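Local coordinates for protein cysteine desulfurase (Elizabethkingia anophelis NUHP1, PDB 5VPR) that probably releases sulfur from L-cysteine to leave L-alanine, as a pyridoxal 5'-phosphate-dependent desulfurase that passes the sulfur to a carrier, at residues A[315-319]-A[398-402]; A[193-197]-A[222-226]; A[237-242]-A[289-293]. One frame throughout, in Å; residues are numbered along the deposited sequence.

Contact 1. Residues A[315-319]-A[398-402]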
ATOM      1  N   LEU A 315       0.833  18.529   2.310  1.00 59.17           N
ATOM      2  CA  LEU A 315       0.028  18.228   3.494  1.00 56.50           C
ATOM      3  C   LEU A 315       0.910  17.739   4.631  1.00 49.47           C
ATOM      4  O   LEU A 315       0.779  18.182   5.777  1.00 53.27           O
ATOM      5  CB  LEU A 315      -1.025  17.173   3.157  1.00 48.49           C
ATOM      6  CG  LEU A 315      -2.165  17.587   2.228  1.00 51.39           C
ATOM      7  CD1 LEU A 315      -3.032  16.373   1.902  1.00 48.71           C
ATOM      8  CD2 LEU A 315      -2.998  18.678   2.876  1.00 46.32           C
ATOM      9  N   LEU A 316       1.836  16.837   4.314  1.00 49.75           N
ATOM     10  CA  LEU A 316       2.701  16.242   5.321  1.00 54.82           C
ATOM     11  C   LEU A 316       3.591  17.292   5.970  1.00 53.25           C
ATOM     12  O   LEU A 316       3.672  17.379   7.201  1.00 56.58           O
ATOM     13  CB  LEU A 316       3.539  15.138   4.671  1.00 63.25           C
ATOM     14  CG  LEU A 316       4.450  14.290   5.553  1.00 74.76           C
ATOM     15  CD1 LEU A 316       3.605  13.558   6.532  1.00 78.60           C
ATOM     16  CD2 LEU A 316       5.243  13.289   4.723  1.00 72.27           C
ATOM     17  N   GLU A 317       4.261  18.110   5.157  1.00 54.41           N
ATOM     18  CA  GLU A 317       5.127  19.147   5.711  1.00 60.72           C
ATOM     19  C   GLU A 317       4.339  20.111   6.594  1.00 61.97           C
ATOM     20  O   GLU A 317       4.795  20.488   7.682  1.00 62.86           O
ATOM     21  CB  GLU A 317       5.827  19.901   4.581  1.00 59.57           C
ATOM     22  N   TYR A 318       3.154  20.520   6.140  1.00 62.62           N
ATOM     23  CA  TYR A 318       2.340  21.456   6.911  1.00 62.87           C
ATOM     24  C   TYR A 318       1.905  20.838   8.234  1.00 61.83           C
ATOM     25  O   TYR A 318       2.023  21.463   9.294  1.00 63.75           O
ATOM     26  CB  TYR A 318       1.125  21.883   6.084  1.00 58.63           C
ATOM     27  CG  TYR A 318       0.224  22.886   6.767  1.00 59.57           C
ATOM     28  CD1 TYR A 318      -1.056  22.534   7.199  1.00 58.34           C
ATOM     29  CD2 TYR A 318       0.651  24.190   6.977  1.00 65.19           C
ATOM     30  CE1 TYR A 318      -1.883  23.473   7.822  1.00 56.70           C
ATOM     31  CE2 TYR A 318      -0.154  25.112   7.589  1.00 67.24           C
ATOM     32  CZ  TYR A 318      -1.413  24.758   8.011  1.00 65.43           C
ATOM     33  OH  TYR A 318      -2.191  25.712   8.624  1.00 66.02           O
ATOM     34  N   ALA A 319       1.412  19.597   8.195  1.00 58.94           N
ATOM     35  CA  ALA A 319       0.946  18.948   9.417  1.00 56.71           C
ATOM     36  C   ALA A 319       2.086  18.768  10.413  1.00 59.10           C
ATOM     37  O   ALA A 319       1.943  19.077  11.602  1.00 53.51           O
ATOM     38  CB  ALA A 319       0.294  17.604   9.082  1.00 51.23           C
ATOM     39  N   GLU A 398      -8.261  20.809   7.007  1.00 51.13           N
ATOM     40  CA  GLU A 398      -8.456  19.639   7.858  1.00 53.11           C
ATOM     41  C   GLU A 398      -7.289  19.445   8.818  1.00 57.11           C
ATOM     42  O   GLU A 398      -7.490  18.994   9.952  1.00 46.98           O
ATOM     43  CB  GLU A 398      -8.655  18.388   7.007  1.00 48.66           C
ATOM     44  CG  GLU A 398     -10.022  18.299   6.351  1.00 49.46           C
ATOM     45  CD  GLU A 398     -10.143  17.084   5.445  1.00 48.47           C
ATOM     46  OE1 GLU A 398      -9.095  16.606   4.953  1.00 46.80           O
ATOM     47  OE2 GLU A 398     -11.282  16.610   5.224  1.00 44.68           O
ATOM     48  N   ILE A 399      -6.068  19.785   8.390  1.00 47.45           N
ATOM     49  CA  ILE A 399      -4.920  19.669   9.284  1.00 52.64           C
ATOM     50  C   ILE A 399      -5.038  20.649  10.451  1.00 51.49           C
ATOM     51  O   ILE A 399      -4.688  20.318  11.590  1.00 55.07           O
ATOM     52  CB  ILE A 399      -3.612  19.862   8.498  1.00 48.68           C
ATOM     53  CG1 ILE A 399      -3.402  18.660   7.555  1.00 47.55           C
ATOM     54  CG2 ILE A 399      -2.462  20.035   9.449  1.00 49.97           C
ATOM     55  CD1 ILE A 399      -2.265  18.832   6.556  1.00 49.28           C
ATOM     56  N   ASP A 400      -5.540  21.860  10.197  1.00 57.23           N
ATOM     57  CA  ASP A 400      -5.763  22.800  11.295  1.00 58.19           C
ATOM     58  C   ASP A 400      -6.781  22.252  12.286  1.00 58.24           C
ATOM     59  O   ASP A 400      -6.627  22.419  13.501  1.00 54.46           O
ATOM     60  CB  ASP A 400      -6.221  24.154  10.760  1.00 61.73           C
ATOM     61  CG  ASP A 400      -5.173  24.821   9.898  1.00 68.74           C
ATOM     62  OD1 ASP A 400      -3.967  24.528  10.071  1.00 70.90           O
ATOM     63  OD2 ASP A 400      -5.561  25.639   9.042  1.00 65.35           O
ATOM     64  N   ILE A 401      -7.822  21.581  11.784  1.00 56.29           N
ATOM     65  CA  ILE A 401      -8.803  20.957  12.666  1.00 56.14           C
ATOM     66  C   ILE A 401      -8.142  19.878  13.510  1.00 52.87           C
ATOM     67  O   ILE A 401      -8.426  19.740  14.708  1.00 55.89           O
ATOM     68  CB  ILE A 401      -9.978  20.400  11.837  1.00 58.47           C
ATOM     69  CG1 ILE A 401     -10.778  21.550  11.222  1.00 58.56           C
ATOM     70  CG2 ILE A 401     -10.876  19.504  12.684  1.00 55.64           C
ATOM     71  CD1 ILE A 401     -11.907  21.083  10.346  1.00 63.07           C
ATOM     72  N   LEU A 402      -7.235  19.108  12.902  1.00 50.93           N
ATOM     73  CA  LEU A 402      -6.476  18.099  13.632  1.00 46.99           C
ATOM     74  C   LEU A 402      -5.614  18.737  14.712  1.00 49.07           C
ATOM     75  O   LEU A 402      -5.612  18.299  15.867  1.00 52.92           O
ATOM     76  CB  LEU A 402      -5.596  17.307  12.653  1.00 48.69           C
ATOM     77  CG  LEU A 402      -4.534  16.423  13.295  1.00 47.67           C
ATOM     78  CD1 LEU A 402      -5.211  15.279  14.021  1.00 49.53           C
ATOM     79  CD2 LEU A 402      -3.552  15.893  12.267  1.00 44.15           C
TER

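Contact 2. Residues A[193-197]-A[222-226]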
ATOM      1  N   ILE A 193      18.003  -3.134  -3.727  1.00 38.45           N
ATOM      2  CA  ILE A 193      17.989  -4.013  -4.894  1.00 38.38           C
ATOM      3  C   ILE A 193      19.372  -4.084  -5.530  1.00 40.03           C
ATOM      4  O   ILE A 193      19.857  -5.166  -5.872  1.00 43.88           O
ATOM      5  CB  ILE A 193      16.924  -3.542  -5.897  1.00 37.63           C
ATOM      6  CG1 ILE A 193      15.522  -3.834  -5.345  1.00 41.14           C
ATOM      7  CG2 ILE A 193      17.086  -4.254  -7.232  1.00 38.80           C
ATOM      8  CD1 ILE A 193      14.422  -3.313  -6.226  1.00 38.57           C
ATOM      9  N   ARG A 194      20.039  -2.935  -5.672  1.00 41.19           N
ATOM     10  CA  ARG A 194      21.403  -2.931  -6.188  1.00 43.02           C
ATOM     11  C   ARG A 194      22.305  -3.835  -5.353  1.00 46.55           C
ATOM     12  O   ARG A 194      23.072  -4.635  -5.901  1.00 52.02           O
ATOM     13  CB  ARG A 194      21.946  -1.498  -6.220  1.00 44.91           C
ATOM     14  CG  ARG A 194      22.700  -1.163  -7.483  1.00 57.91           C
ATOM     15  CD  ARG A 194      23.282   0.255  -7.453  1.00 67.54           C
ATOM     16  NE  ARG A 194      22.295   1.229  -6.993  1.00 76.90           N
ATOM     17  CZ  ARG A 194      22.397   1.905  -5.855  1.00 67.52           C
ATOM     18  NH1 ARG A 194      23.458   1.723  -5.077  1.00 63.68           N
ATOM     19  NH2 ARG A 194      21.448   2.770  -5.503  1.00 61.83           N
ATOM     20  N   LYS A 195      22.228  -3.723  -4.020  1.00 43.19           N
ATOM     21  CA  LYS A 195      23.021  -4.605  -3.166  1.00 46.51           C
ATOM     22  C   LYS A 195      22.645  -6.068  -3.363  1.00 45.07           C
ATOM     23  O   LYS A 195      23.527  -6.932  -3.449  1.00 46.21           O
ATOM     24  CB  LYS A 195      22.864  -4.239  -1.693  1.00 46.76           C
ATOM     25  CG  LYS A 195      23.502  -2.935  -1.246  1.00 55.45           C
ATOM     26  CD  LYS A 195      23.000  -2.586   0.168  1.00 57.30           C
ATOM     27  CE  LYS A 195      23.680  -1.341   0.746  1.00 57.83           C
ATOM     28  NZ  LYS A 195      25.163  -1.434   0.646  1.00 61.90           N
ATOM     29  N   VAL A 196      21.343  -6.369  -3.431  1.00 41.66           N
ATOM     30  CA  VAL A 196      20.913  -7.759  -3.550  1.00 44.49           C
ATOM     31  C   VAL A 196      21.346  -8.360  -4.893  1.00 44.49           C
ATOM     32  O   VAL A 196      21.753  -9.521  -4.958  1.00 42.97           O
ATOM     33  CB  VAL A 196      19.388  -7.871  -3.340  1.00 39.68           C
ATOM     34  CG1 VAL A 196      18.927  -9.313  -3.576  1.00 40.32           C
ATOM     35  CG2 VAL A 196      18.990  -7.409  -1.942  1.00 39.25           C
ATOM     36  N   ARG A 197      21.257  -7.584  -5.987  1.00 42.19           N
ATOM     37  CA  ARG A 197      21.693  -8.078  -7.289  1.00 43.34           C
ATOM     38  C   ARG A 197      23.199  -8.302  -7.327  1.00 52.88           C
ATOM     39  O   ARG A 197      23.670  -9.250  -7.962  1.00 48.73           O
ATOM     40  CB  ARG A 197      21.306  -7.108  -8.401  1.00 48.12           C
ATOM     41  CG  ARG A 197      19.830  -6.904  -8.591  1.00 48.61           C
ATOM     42  CD  ARG A 197      19.114  -8.195  -8.865  1.00 53.36           C
ATOM     43  NE  ARG A 197      17.776  -7.932  -9.378  1.00 55.61           N
ATOM     44  CZ  ARG A 197      16.782  -8.814  -9.349  1.00 55.33           C
ATOM     45  NH1 ARG A 197      16.971 -10.013  -8.816  1.00 55.02           N
ATOM     46  NH2 ARG A 197      15.594  -8.490  -9.840  1.00 49.67           N
ATOM     47  N   MET A 222      12.660  -0.260 -11.538  1.00 45.50           N
ATOM     48  CA  MET A 222      12.885  -0.749 -10.180  1.00 41.83           C
ATOM     49  C   MET A 222      13.611  -2.092 -10.174  1.00 38.13           C
ATOM     50  O   MET A 222      14.333  -2.405  -9.222  1.00 42.75           O
ATOM     51  CB  MET A 222      11.546  -0.876  -9.435  1.00 43.72           C
ATOM     52  CG  MET A 222      11.675  -1.398  -7.996  1.00 40.39           C
ATOM     53  SD  MET A 222      10.081  -1.662  -7.165  1.00 41.96           S
ATOM     54  CE  MET A 222       9.398  -0.014  -7.275  1.00 41.36           C
ATOM     55  N   ASP A 223      13.408  -2.903 -11.202  1.00 37.54           N
ATOM     56  CA  ASP A 223      14.031  -4.220 -11.300  1.00 41.71           C
ATOM     57  C   ASP A 223      13.676  -5.120 -10.110  1.00 41.07           C
ATOM     58  O   ASP A 223      14.469  -5.970  -9.692  1.00 43.41           O
ATOM     59  CB  ASP A 223      15.557  -4.089 -11.459  1.00 44.13           C
ATOM     60  CG  ASP A 223      16.200  -5.399 -11.822  1.00 51.70           C
ATOM     61  OD1 ASP A 223      15.590  -6.129 -12.639  1.00 49.20           O
ATOM     62  OD2 ASP A 223      17.278  -5.707 -11.272  1.00 56.13           O
ATOM     63  N   CYS A 224      12.473  -4.972  -9.550  1.00 39.52           N
ATOM     64  CA  CYS A 224      11.992  -5.977  -8.614  1.00 34.15           C
ATOM     65  C   CYS A 224      11.625  -7.253  -9.371  1.00 40.04           C
ATOM     66  O   CYS A 224      11.322  -7.225 -10.569  1.00 44.47           O
ATOM     67  CB  CYS A 224      10.770  -5.456  -7.853  1.00 39.22           C
ATOM     68  SG  CYS A 224       9.486  -4.897  -9.006  1.00 40.95           S
ATOM     69  N   ASP A 225      11.676  -8.388  -8.674  1.00 36.42           N
ATOM     70  CA  ASP A 225      11.146  -9.616  -9.263  1.00 40.12           C
ATOM     71  C   ASP A 225       9.646  -9.762  -9.033  1.00 43.83           C
ATOM     72  O   ASP A 225       8.947 -10.339  -9.878  1.00 45.31           O
ATOM     73  CB  ASP A 225      11.858 -10.833  -8.687  1.00 37.55           C
ATOM     74  CG  ASP A 225      13.314 -10.899  -9.109  1.00 40.28           C
ATOM     75  OD1 ASP A 225      13.572 -10.807 -10.322  1.00 41.86           O
ATOM     76  OD2 ASP A 225      14.182 -11.022  -8.229  1.00 42.83           O
ATOM     77  N   PHE A 226       9.155  -9.257  -7.902  1.00 36.44           N
ATOM     78  CA  PHE A 226       7.737  -9.227  -7.565  1.00 37.57           C
ATOM     79  C   PHE A 226       7.397  -7.859  -6.996  1.00 40.59           C
ATOM     80  O   PHE A 226       8.219  -7.237  -6.321  1.00 36.77           O
ATOM     81  CB  PHE A 226       7.347 -10.261  -6.505  1.00 34.56           C
ATOM     82  CG  PHE A 226       7.754 -11.645  -6.822  1.00 36.90           C
ATOM     83  CD1 PHE A 226       8.932 -12.165  -6.309  1.00 36.96           C
ATOM     84  CD2 PHE A 226       6.957 -12.448  -7.619  1.00 41.66           C
ATOM     85  CE1 PHE A 226       9.313 -13.458  -6.591  1.00 37.41           C
ATOM     86  CE2 PHE A 226       7.338 -13.745  -7.907  1.00 43.85           C
ATOM     87  CZ  PHE A 226       8.513 -14.249  -7.395  1.00 42.97           C
TER

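Contact 3. Residues A[237-242]-A[289-293]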
ATOM      1  N   PRO A 237     -11.857  -0.923  -4.552  1.00 32.74           N
ATOM      2  CA  PRO A 237     -12.701  -1.675  -3.619  1.00 32.46           C
ATOM      3  C   PRO A 237     -11.888  -2.618  -2.748  1.00 34.58           C
ATOM      4  O   PRO A 237     -10.764  -3.009  -3.083  1.00 31.26           O
ATOM      5  CB  PRO A 237     -13.647  -2.457  -4.544  1.00 36.91           C
ATOM      6  CG  PRO A 237     -12.893  -2.613  -5.804  1.00 39.15           C
ATOM      7  CD  PRO A 237     -12.054  -1.349  -5.952  1.00 34.53           C
ATOM      8  N   THR A 238     -12.490  -3.003  -1.620  1.00 34.40           N
ATOM      9  CA  THR A 238     -11.919  -4.073  -0.816  1.00 28.35           C
ATOM     10  C   THR A 238     -11.914  -5.370  -1.623  1.00 36.88           C
ATOM     11  O   THR A 238     -12.601  -5.501  -2.639  1.00 31.27           O
ATOM     12  CB  THR A 238     -12.690  -4.264   0.494  1.00 31.71           C
ATOM     13  OG1 THR A 238     -14.056  -4.619   0.228  1.00 33.14           O
ATOM     14  CG2 THR A 238     -12.672  -2.955   1.343  1.00 37.74           C
ATOM     15  N   GLY A 239     -11.119  -6.334  -1.163  1.00 31.35           N
ATOM     16  CA  GLY A 239     -11.071  -7.620  -1.821  1.00 35.14           C
ATOM     17  C   GLY A 239     -10.283  -7.641  -3.114  1.00 33.73           C
ATOM     18  O   GLY A 239     -10.414  -8.599  -3.878  1.00 29.75           O
ATOM     19  N   THR A 240      -9.446  -6.634  -3.371  1.00 28.92           N
ATOM     20  CA  THR A 240      -8.667  -6.571  -4.597  1.00 31.85           C
ATOM     21  C   THR A 240      -7.192  -6.306  -4.308  1.00 33.48           C
ATOM     22  O   THR A 240      -6.817  -5.618  -3.349  1.00 30.33           O
ATOM     23  CB  THR A 240      -9.177  -5.465  -5.568  1.00 31.57           C
ATOM     24  OG1 THR A 240      -9.063  -4.173  -4.947  1.00 31.97           O
ATOM     25  CG2 THR A 240     -10.627  -5.700  -5.926  1.00 30.24           C
ATOM     26  N   GLY A 241      -6.363  -6.845  -5.174  1.00 31.76           N
ATOM     27  CA  GLY A 241      -4.958  -6.511  -5.143  1.00 29.40           C
ATOM     28  C   GLY A 241      -4.326  -6.952  -6.437  1.00 33.16           C
ATOM     29  O   GLY A 241      -4.984  -7.478  -7.340  1.00 31.05           O
ATOM     30  N   ILE A 242      -3.023  -6.745  -6.502  1.00 28.34           N
ATOM     31  CA  ILE A 242      -2.236  -7.062  -7.678  1.00 32.60           C
ATOM     32  C   ILE A 242      -0.954  -7.712  -7.206  1.00 31.63           C
ATOM     33  O   ILE A 242      -0.371  -7.287  -6.203  1.00 31.72           O
ATOM     34  CB  ILE A 242      -1.928  -5.786  -8.488  1.00 33.66           C
ATOM     35  CG1 ILE A 242      -3.216  -5.231  -9.088  1.00 35.56           C
ATOM     36  CG2 ILE A 242      -0.909  -6.089  -9.574  1.00 30.19           C
ATOM     37  CD1 ILE A 242      -3.768  -6.104 -10.225  1.00 29.47           C
ATOM     38  N   GLY A 289     -14.377  -6.459  -8.845  1.00 31.45           N
ATOM     39  CA  GLY A 289     -13.283  -5.788  -8.166  1.00 29.82           C
ATOM     40  C   GLY A 289     -12.093  -5.533  -9.080  1.00 32.53           C
ATOM     41  O   GLY A 289     -11.473  -4.472  -9.014  1.00 29.59           O
ATOM     42  N   ASN A 290     -11.773  -6.495  -9.957  1.00 32.10           N
ATOM     43  CA  ASN A 290     -10.669  -6.302 -10.895  1.00 37.49           C
ATOM     44  C   ASN A 290     -10.980  -5.200 -11.899  1.00 35.05           C
ATOM     45  O   ASN A 290     -10.112  -4.373 -12.202  1.00 33.90           O
ATOM     46  CB  ASN A 290     -10.343  -7.612 -11.621  1.00 32.76           C
ATOM     47  CG  ASN A 290      -9.903  -8.695 -10.679  1.00 33.35           C
ATOM     48  OD1 ASN A 290      -9.477  -8.416  -9.550  1.00 33.54           O
ATOM     49  ND2 ASN A 290      -9.998  -9.949 -11.123  1.00 30.12           N
ATOM     50  N   ILE A 291     -12.216  -5.152 -12.404  1.00 33.21           N
ATOM     51  CA  ILE A 291     -12.613  -4.037 -13.263  1.00 31.59           C
ATOM     52  C   ILE A 291     -12.479  -2.717 -12.515  1.00 36.11           C
ATOM     53  O   ILE A 291     -11.964  -1.724 -13.051  1.00 34.71           O
ATOM     54  CB  ILE A 291     -14.047  -4.252 -13.789  1.00 33.52           C
ATOM     55  CG1 ILE A 291     -14.076  -5.412 -14.793  1.00 33.07           C
ATOM     56  CG2 ILE A 291     -14.585  -2.979 -14.432  1.00 38.95           C
ATOM     57  CD1 ILE A 291     -15.480  -5.838 -15.163  1.00 40.09           C
ATOM     58  N   ALA A 292     -12.924  -2.689 -11.256  1.00 31.04           N
ATOM     59  CA  ALA A 292     -12.957  -1.440 -10.510  1.00 30.74           C
ATOM     60  C   ALA A 292     -11.562  -0.982 -10.079  1.00 35.72           C
ATOM     61  O   ALA A 292     -11.332   0.230  -9.965  1.00 35.73           O
ATOM     62  CB  ALA A 292     -13.876  -1.585  -9.302  1.00 31.55           C
ATOM     63  N   ILE A 293     -10.616  -1.909  -9.847  1.00 32.32           N
ATOM     64  CA  ILE A 293      -9.255  -1.446  -9.553  1.00 34.96           C
ATOM     65  C   ILE A 293      -8.641  -0.801 -10.796  1.00 37.06           C
ATOM     66  O   ILE A 293      -7.812   0.112 -10.684  1.00 35.98           O
ATOM     67  CB  ILE A 293      -8.365  -2.573  -8.970  1.00 32.74           C
ATOM     68  CG1 ILE A 293      -7.191  -1.969  -8.170  1.00 32.37           C
ATOM     69  CG2 ILE A 293      -7.810  -3.505 -10.044  1.00 27.21           C
ATOM     70  CD1 ILE A 293      -6.277  -2.986  -7.499  1.00 31.45           C
TER
HETATM   71  O   HOH W   1      -7.513  -6.807  -8.053  1.00 32.60           O

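Contact 1. Residues A[315-319]-A[398-402]
Ile399 packs against helix 305-324 and touches Leu315, Tyr318 and Ala319. CG2 lies against the backbone of Ala319, 3.6 Å from its CA, and equally close to Tyr318 CD1, while CD1 reaches back to Leu315 CD2 at 3.8 Å. The extended CG1-CD1 branch of Ile399 points toward Leu315.

Beside this apolar patch stands a single polar link: Tyr318 OH donates to Asp400 OD1 at 2.6 Å, meeting the syn lone pair. The carboxylate oxygen sits at the edge of the phenol ring, yet the two planes are turned 65° apart. The ring of Tyr318 swings out across to the neighbouring helix because chi1, -178°, sets CG opposite the main-chain N.

Further out, Phe396 meets the Tyr318 ring edge-to-face, and Phe390 touches both Ala319 and Ile399. Val342 of strand 341-345 also lies against Ala319. The segment axes come within 10.4 Å and run in similar directions, crossing at -30°. Such side-by-side packing, with strand 341-345 against helix 305-324, is characteristic of the small C-terminal alpha/beta domain of class-V, fold-type I pyridoxal-phosphate enzymes.

Contact 2. Residues A[193-197]-A[222-226]
A salt-bridge network formed by Arg197, Asp223 and Asp225 ties helix 189-199 to the turn that leads into strand 226-230. The guanidinium of Arg197 spends all three nitrogens on it. Side-on, NE bonds Asp223 OD2 at 3.0 Å from well above the carboxylate plane, and NH2 bonds the backbone Asp223 O at 2.8 Å. End-on, NH1 reaches Asp225 OD2 at 3.0 Å, while NH2 adds Asp225 OD1 at 3.1 Å in the straightest of the four bonds (N-H...O 162°). Neither carboxylate is coplanar with the guanidinium; the tilts are 49° for Asp223 and 66° for Asp225. A bend at the second torsion of the Arg197 chain helps bring the group to the turn.

This turn connects helix 219-222 to an inner strand of the large domain's seven-stranded mixed sheet, the fold-type I core, whose neighbouring strand 203-207 follows helix 189-199. Asp223 leaves the helix with positive phi, and its OD1 pairs with Lys246; Asp225 OD2 also accepts from Ile204 N. Both partners probably help fix the carboxylates, and the charge of Lys246 may offset part of the negative charge gathered around Arg197.

One helical turn earlier, Ile193 supplies the apolar part: CD1 lies 3.8 Å from Met222 CG, the two side chains crossing at about a right angle. The same methyl also comes close to the main chain, with Ile193 CD1 3.1 Å from Met222 O.

Contact 3. Residues A[237-242]-A[289-293]
Pro237 and Thr240 press against the first turns of helix 287-303, where the loop leading into strand 241-245 meets a helix covering the seven-stranded sheet of the large fold-type I domain. The tight part lies at Gly289. Thr240 CG2 sits 3.5 Å from Gly289 CA, closer than usual for two carbons, and 3.4 Å from Gly289 O. Gly289, without a side chain, presents its bare CA to that methyl. Pro237 extends the packing with its ring, CG standing 3.8 Å from Ala292 CB; Ile50 of helix 44-56 touches both residues.

The packing is looser toward the strand. Ile293 CD1 comes no nearer than 4.0 Å to Thr240 OG1 and 4.1 Å to Ile242 CG1, although CG1 anti to the backbone N (chi1 -157°) directs this branch to the strand. A water bridges the two segments here, donating to Gly241 O at 2.7 Å and to Asn290 OD1 at 2.9 Å; both bridged residues are buried, so it does not mark an open surface.

Beyond the segments, the Asn286 amide hydrogen-bonds Gly239 O through ND2 and Gly289 N through OD1, joining loop to helix start. Within the loop, the Thr240 hydroxyl OG1 donates to Pro237 O at 2.8 Å, with a C=O...donor angle of 151° and the donor tilted 23° from the carbonyl plane.

All three contacts are largely buried, but they differ in place and chemistry. The centre of contact 3 is about 13 Å from the centre of the chain, against about 19 Å for the centre of contact 2 and 21 Å for that of contact 1. Contacts 2 and 3 serve the same seven-stranded sheet through neighbouring antiparallel strands, 226-230 and 241-245, and their nearest atoms are about 8 Å apart. Contact 1 belongs to the C-terminal part, about 18 Å from contact 2 and 20 Å from contact 3 by nearest atoms. Their chemistry differs too: charge-rich bonding at contact 2, mainly apolar and water-bridged packing at contact 3, and one phenol-carboxylate bond beside apolar packing at contact 1.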